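Local coordinates for protein putative Transcriptional Regulator (Rhodococcus sp., PDB 2IA2) that probably regulates transcription as an IclR-type factor, binding DNA through a helix-turn-helix domain and perhaps sensing an effector through its C-terminal domain, at residues 112-115 with 120-123; 143-148 with 153-158. All blocks are in the same frame, centred on the assembly; numbering follows the deposited sequence.

Overall arrangement
Interactions 1 and 2 lie about 9 Å apart, centre to centre, within the IclR C-terminal region, whose six-stranded antiparallel sheet both reach. Interaction 1 comes first along the chain and pairs the hairpin strands 110-117 and 120-127; interaction 2 follows, where edge strand 142-144 gives way to helix 149-156. The two meet directly: Ile121 N lies 2.9 Å from Leu143 O, a probable hydrogen bond between neighbouring strands, and Leu154 CD1 packs 3.6 Å from Ile115 C. Strand 142-144 thus lies beside strand 120-127 at the sheet's edge, and the chain then turns back to lay a helix against the hairpin.

Interaction 1. Residues 112-115 with 120-123; sequences SVSI and DIVY
Ile115 and Val122 form an antiparallel hydrogen-bonded pair in the hairpin of strands 110-117 and 120-127. Two backbone bonds join them: Ile115 N donates to Val122 O over 3.1 Å, and Val122 N returns a bond to Ile115 O over 2.9 Å. Ile115 O also receives a CA-H...O contact from Ile121 CA, at 3.3 Å. The segment axes run 134° apart, well short of strict antiparallel alignment, in keeping with a twisted hairpin.

Side-chain contacts differ between the two faces. On the face of Ile115 and Val122 the apolar contact is loose, CG1 of Ile115 lying 4.4 Å from CB of Val122. Ser114 and Tyr123, a non-hydrogen-bonded pair, share the other face. Ser112 meets the ring at its edge, OG lying in the ring plane 3.4 Å from Tyr123 CE2. Tyr123 CG is anti to its own carbonyl carbon (chi1 -81°), which raises the ring off the sheet and presents its CD2/CE2 edge to CB and OG of Ser112. With an alanine here, Ser112 would probably lose the ring edge beside its CB and OG, and Met150 and Leu143 an aromatic surface that they also touch.

Ser114 packs its CB 3.1 Å from Val122 O. Its OG, set between the backbone N and carbonyl carbon (chi1 61°), is turned toward Ile121, with CB of that residue 4.0 Å away. Met150 and Leu154 of helix 149-156 press on the same serine. Its hydroxyl is buried here without a hydrogen-bond partner in the model, so between these two segments the hydrogen bonding is that of the Ile115-Val122 backbone pair, continued along the hairpin by backbone bonds of Val113 with Val124 and Ala125, while Ser114 serves mainly as a small packing surface.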
ATOM      1  N   SER A 112     -19.602  -4.497   9.771  1.00 23.91           N
ATOM      2  CA  SER A 112     -18.388  -4.348  10.528  1.00 22.60           C
ATOM      3  C   SER A 112     -17.284  -5.150   9.904  1.00 22.75           C
ATOM      4  O   SER A 112     -17.541  -6.124   9.114  1.00 21.53           O
ATOM      5  CB  SER A 112     -18.563  -4.923  11.930  1.00 22.42           C
ATOM      6  OG  SER A 112     -19.686  -4.333  12.588  1.00 27.42           O
ATOM      7  N   VAL A 113     -16.054  -4.833  10.328  1.00 22.39           N
ATOM      8  CA  VAL A 113     -14.922  -5.703   9.983  1.00 21.63           C
ATOM      9  C   VAL A 113     -14.234  -6.034  11.291  1.00 22.79           C
ATOM     10  O   VAL A 113     -14.078  -5.168  12.135  1.00 21.48           O
ATOM     11  CB  VAL A 113     -13.960  -5.025   8.937  1.00 21.18           C
ATOM     12  CG1 VAL A 113     -12.597  -5.745   8.868  1.00 19.79           C
ATOM     13  CG2 VAL A 113     -14.587  -5.005   7.558  1.00 20.52           C
ATOM     14  N   SER A 114     -13.782  -7.281  11.452  1.00 23.39           N
ATOM     15  CA  SER A 114     -13.003  -7.633  12.656  1.00 24.32           C
ATOM     16  C   SER A 114     -11.809  -8.483  12.299  1.00 25.01           C
ATOM     17  O   SER A 114     -11.688  -9.001  11.175  1.00 22.63           O
ATOM     18  CB  SER A 114     -13.860  -8.407  13.679  1.00 25.72           C
ATOM     19  OG  SER A 114     -14.301  -9.617  13.071  1.00 24.33           O
ATOM     20  N   ILE A 115     -10.899  -8.601  13.266  1.00 26.00           N
ATOM     21  CA  ILE A 115      -9.752  -9.467  13.114  1.00 26.03           C
ATOM     22  C   ILE A 115      -9.704 -10.364  14.334  1.00 26.39           C
ATOM     23  O   ILE A 115     -10.396 -10.094  15.308  1.00 26.09           O
ATOM     24  CB  ILE A 115      -8.444  -8.631  12.979  1.00 25.57           C
ATOM     25  CG1 ILE A 115      -8.221  -7.801  14.257  1.00 27.77           C
ATOM     26  CG2 ILE A 115      -8.500  -7.797  11.680  1.00 23.60           C
ATOM     27  CD1 ILE A 115      -6.898  -7.166  14.360  1.00 34.36           C
ATOM     28  N   ASP A 120     -10.698 -14.312  20.807  1.00 31.96           N
ATOM     29  CA  ASP A 120     -11.708 -13.275  20.626  1.00 30.95           C
ATOM     30  C   ASP A 120     -11.562 -12.667  19.270  1.00 28.03           C
ATOM     31  O   ASP A 120     -10.529 -12.734  18.715  1.00 28.94           O
ATOM     32  CB  ASP A 120     -11.472 -12.121  21.606  1.00 31.81           C
ATOM     33  CG  ASP A 120     -11.713 -12.509  23.038  1.00 35.71           C
ATOM     34  OD1 ASP A 120     -12.719 -13.190  23.317  1.00 40.22           O
ATOM     35  OD2 ASP A 120     -10.879 -12.127  23.882  1.00 38.38           O
ATOM     36  N   ILE A 121     -12.602 -12.037  18.765  1.00 27.72           N
ATOM     37  CA  ILE A 121     -12.509 -11.164  17.576  1.00 24.85           C
ATOM     38  C   ILE A 121     -12.475  -9.790  18.164  1.00 25.77           C
ATOM     39  O   ILE A 121     -12.979  -9.589  19.300  1.00 24.97           O
ATOM     40  CB  ILE A 121     -13.733 -11.316  16.618  1.00 25.24           C
ATOM     41  CG1 ILE A 121     -15.067 -10.866  17.304  1.00 22.29           C
ATOM     42  CG2 ILE A 121     -13.825 -12.765  16.100  1.00 19.87           C
ATOM     43  CD1 ILE A 121     -16.364 -10.868  16.325  1.00 24.91           C
ATOM     44  N   VAL A 122     -11.882  -8.865  17.421  1.00 25.05           N
ATOM     45  CA  VAL A 122     -11.762  -7.446  17.839  1.00 25.97           C
ATOM     46  C   VAL A 122     -12.332  -6.639  16.693  1.00 25.05           C
ATOM     47  O   VAL A 122     -11.908  -6.808  15.537  1.00 23.42           O
ATOM     48  CB  VAL A 122     -10.290  -6.930  17.999  1.00 26.36           C
ATOM     49  CG1 VAL A 122     -10.278  -5.487  18.580  1.00 27.29           C
ATOM     50  CG2 VAL A 122      -9.491  -7.810  18.905  1.00 28.57           C
ATOM     51  N   TYR A 123     -13.297  -5.780  16.997  1.00 24.45           N
ATOM     52  CA  TYR A 123     -13.872  -4.920  15.967  1.00 24.80           C
ATOM     53  C   TYR A 123     -12.886  -3.848  15.556  1.00 23.90           C
ATOM     54  O   TYR A 123     -12.407  -3.106  16.402  1.00 24.46           O
ATOM     55  CB  TYR A 123     -15.128  -4.238  16.479  1.00 25.81           C
ATOM     56  CG  TYR A 123     -16.331  -5.155  16.408  1.00 27.85           C
ATOM     57  CD1 TYR A 123     -16.429  -6.267  17.255  1.00 28.03           C
ATOM     58  CD2 TYR A 123     -17.339  -4.933  15.465  1.00 27.39           C
ATOM     59  CE1 TYR A 123     -17.539  -7.136  17.195  1.00 30.46           C
ATOM     60  CE2 TYR A 123     -18.469  -5.778  15.404  1.00 29.78           C
ATOM     61  CZ  TYR A 123     -18.542  -6.876  16.269  1.00 29.65           C
ATOM     62  OH  TYR A 123     -19.608  -7.711  16.178  1.00 33.81           O
TER

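Interaction 2. Residues 143-148 with 153-158; sequences LPAYAT and VLLAGL
A strand-to-helix connection closes on itself here: strand 142-144 runs into a short 3-10 segment at Ala145 and Tyr146, Thr148 takes the N-cap position, and helix 149-156 brings Leu155 back against the turn. Ala145 and Leu155 carry the contact. The methyl CB of Ala145 points toward the helix and sits near the fork of the leucine, 3.9 Å from Leu155 CD1 and 4.0 Å from Leu155 CG, with the CD2 branch slightly farther away. Leu155 CG is anti to its carbonyl carbon (chi1 -63°), and the extended second torsion (173°) carries CD1 alongside the turn's backbone, 4.1 Å from Tyr146 N. The contact is small, burying 112 Å² in all, and apolar.

Within the turn the backbone bonds Ala147 N to Pro144 O and Thr148 N to Ala145 O are weak, both 3.4 Å. The clearer bond is the side-chain cap at the start of the helix, where Thr148 OG1 accepts from Gly151 N. Past Leu155, Gly157 N donates to Leu154 O at 3.0 Å.

The CB of Tyr146 is directed away from segment 153-158, and CB of Ala147 lies 3.8 Å above one face of the tyrosine ring, offset toward the rim. The Tyr146 hydroxyl is satisfied by Gln173 N, and the side chain also packs on Leu186 of helix 183-196. That helix likewise receives Leu155 on Ile190 and Val153 on Val193, while Ala145 and Leu154 both rest on Leu116 of strand 110-117. The turn and helix 149-156 are therefore packed together between helix 183-196 and the hairpin strands of the sheet.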
ATOM      1  N   LEU A 143     -15.328  -9.946  21.368  1.00 31.30           N
ATOM      2  CA  LEU A 143     -16.397 -10.904  21.579  1.00 31.74           C
ATOM      3  C   LEU A 143     -15.760 -12.290  21.373  1.00 32.87           C
ATOM      4  O   LEU A 143     -14.760 -12.411  20.656  1.00 32.39           O
ATOM      5  CB  LEU A 143     -17.539 -10.662  20.591  1.00 30.30           C
ATOM      6  CG  LEU A 143     -18.411  -9.401  20.761  1.00 29.60           C
ATOM      7  CD1 LEU A 143     -19.425  -9.368  19.676  1.00 31.19           C
ATOM      8  CD2 LEU A 143     -19.164  -9.448  22.100  1.00 31.67           C
ATOM      9  N   PRO A 144     -16.298 -13.336  22.032  1.00 34.35           N
ATOM     10  CA  PRO A 144     -15.700 -14.669  21.783  1.00 34.67           C
ATOM     11  C   PRO A 144     -15.853 -15.127  20.331  1.00 34.10           C
ATOM     12  O   PRO A 144     -16.910 -15.003  19.773  1.00 34.69           O
ATOM     13  CB  PRO A 144     -16.445 -15.582  22.764  1.00 35.64           C
ATOM     14  CG  PRO A 144     -17.748 -14.832  23.116  1.00 35.65           C
ATOM     15  CD  PRO A 144     -17.379 -13.367  23.053  1.00 34.90           C
ATOM     16  N   ALA A 145     -14.777 -15.624  19.720  1.00 33.75           N
ATOM     17  CA  ALA A 145     -14.795 -16.052  18.332  1.00 32.50           C
ATOM     18  C   ALA A 145     -15.831 -17.137  18.025  1.00 33.74           C
ATOM     19  O   ALA A 145     -16.494 -17.102  16.953  1.00 33.46           O
ATOM     20  CB  ALA A 145     -13.367 -16.489  17.882  1.00 33.02           C
ATOM     21  N   TYR A 146     -15.975 -18.104  18.944  1.00 34.40           N
ATOM     22  CA  TYR A 146     -16.896 -19.261  18.763  1.00 34.93           C
ATOM     23  C   TYR A 146     -18.373 -18.920  18.636  1.00 34.83           C
ATOM     24  O   TYR A 146     -19.151 -19.738  18.152  1.00 36.80           O
ATOM     25  CB  TYR A 146     -16.736 -20.316  19.880  1.00 35.54           C
ATOM     26  CG  TYR A 146     -17.460 -20.020  21.179  1.00 35.86           C
ATOM     27  CD1 TYR A 146     -18.757 -20.481  21.395  1.00 35.54           C
ATOM     28  CD2 TYR A 146     -16.835 -19.287  22.195  1.00 33.19           C
ATOM     29  CE1 TYR A 146     -19.432 -20.216  22.610  1.00 36.75           C
ATOM     30  CE2 TYR A 146     -17.469 -19.014  23.401  1.00 35.73           C
ATOM     31  CZ  TYR A 146     -18.770 -19.493  23.608  1.00 38.54           C
ATOM     32  OH  TYR A 146     -19.413 -19.245  24.798  1.00 42.27           O
ATOM     33  N   ALA A 147     -18.770 -17.744  19.108  1.00 34.41           N
ATOM     34  CA  ALA A 147     -20.178 -17.399  19.189  1.00 34.24           C
ATOM     35  C   ALA A 147     -20.571 -16.246  18.261  1.00 33.24           C
ATOM     36  O   ALA A 147     -21.679 -15.710  18.371  1.00 33.43           O
ATOM     37  CB  ALA A 147     -20.583 -17.095  20.681  1.00 35.83           C
ATOM     38  N   THR A 148     -19.680 -15.894  17.325  1.00 31.43           N
ATOM     39  CA  THR A 148     -19.943 -14.824  16.359  1.00 29.04           C
ATOM     40  C   THR A 148     -19.721 -15.361  14.955  1.00 28.96           C
ATOM     41  O   THR A 148     -18.950 -16.322  14.780  1.00 30.36           O
ATOM     42  CB  THR A 148     -18.982 -13.635  16.599  1.00 28.21           C
ATOM     43  OG1 THR A 148     -17.660 -14.125  16.472  1.00 29.47           O
ATOM     44  CG2 THR A 148     -19.179 -13.053  17.984  1.00 25.70           C
ATOM     45  N   VAL A 153     -15.783 -17.520  10.880  1.00 26.82           N
ATOM     46  CA  VAL A 153     -15.028 -17.225   9.664  1.00 24.96           C
ATOM     47  C   VAL A 153     -13.522 -17.169   9.933  1.00 26.52           C
ATOM     48  O   VAL A 153     -12.704 -17.722   9.155  1.00 26.70           O
ATOM     49  CB  VAL A 153     -15.535 -15.891   9.002  1.00 25.48           C
ATOM     50  CG1 VAL A 153     -14.573 -15.390   7.931  1.00 20.55           C
ATOM     51  CG2 VAL A 153     -16.922 -16.110   8.378  1.00 24.25           C
ATOM     52  N   LEU A 154     -13.123 -16.458  10.990  1.00 26.00           N
ATOM     53  CA  LEU A 154     -11.692 -16.301  11.297  1.00 26.15           C
ATOM     54  C   LEU A 154     -11.082 -17.635  11.731  1.00 27.67           C
ATOM     55  O   LEU A 154      -9.965 -17.974  11.281  1.00 28.18           O
ATOM     56  CB  LEU A 154     -11.444 -15.176  12.367  1.00 24.42           C
ATOM     57  CG  LEU A 154     -11.715 -13.767  11.781  1.00 24.95           C
ATOM     58  CD1 LEU A 154     -11.968 -12.761  12.881  1.00 25.93           C
ATOM     59  CD2 LEU A 154     -10.545 -13.295  10.877  1.00 23.32           C
ATOM     60  N   LEU A 155     -11.800 -18.372  12.588  1.00 28.11           N
ATOM     61  CA  LEU A 155     -11.369 -19.701  13.008  1.00 30.49           C
ATOM     62  C   LEU A 155     -11.213 -20.707  11.843  1.00 32.96           C
ATOM     63  O   LEU A 155     -10.275 -21.523  11.847  1.00 34.23           O
ATOM     64  CB  LEU A 155     -12.323 -20.262  14.042  1.00 29.87           C
ATOM     65  CG  LEU A 155     -12.413 -19.484  15.355  1.00 30.71           C
ATOM     66  CD1 LEU A 155     -13.538 -20.069  16.241  1.00 28.96           C
ATOM     67  CD2 LEU A 155     -11.076 -19.486  16.074  1.00 31.56           C
ATOM     68  N   ALA A 156     -12.106 -20.641  10.848  1.00 34.05           N
ATOM     69  CA  ALA A 156     -12.008 -21.492   9.670  1.00 33.95           C
ATOM     70  C   ALA A 156     -10.715 -21.210   8.907  1.00 34.47           C
ATOM     71  O   ALA A 156     -10.211 -22.077   8.165  1.00 35.44           O
ATOM     72  CB  ALA A 156     -13.235 -21.320   8.791  1.00 33.61           C
ATOM     73  N   GLY A 157     -10.150 -20.023   9.112  1.00 32.52           N
ATOM     74  CA  GLY A 157      -8.931 -19.615   8.437  1.00 31.76           C
ATOM     75  C   GLY A 157      -7.677 -20.114   9.118  1.00 32.90           C
ATOM     76  O   GLY A 157      -6.641 -20.073   8.540  1.00 32.31           O
ATOM     77  N   LEU A 158      -7.759 -20.611  10.348  1.00 32.90           N
ATOM     78  CA  LEU A 158      -6.561 -21.101  11.036  1.00 34.97           C
ATOM     79  C   LEU A 158      -5.925 -22.339  10.378  1.00 36.18           C
ATOM     80  O   LEU A 158      -6.636 -23.118   9.780  1.00 36.32           O
ATOM     81  CB  LEU A 158      -6.904 -21.454  12.493  1.00 34.81           C
ATOM     82  CG  LEU A 158      -7.191 -20.211  13.354  1.00 34.27           C
ATOM     83  CD1 LEU A 158      -7.575 -20.645  14.729  1.00 32.34           C
ATOM     84  CD2 LEU A 158      -5.974 -19.244  13.356  1.00 32.80           C
TER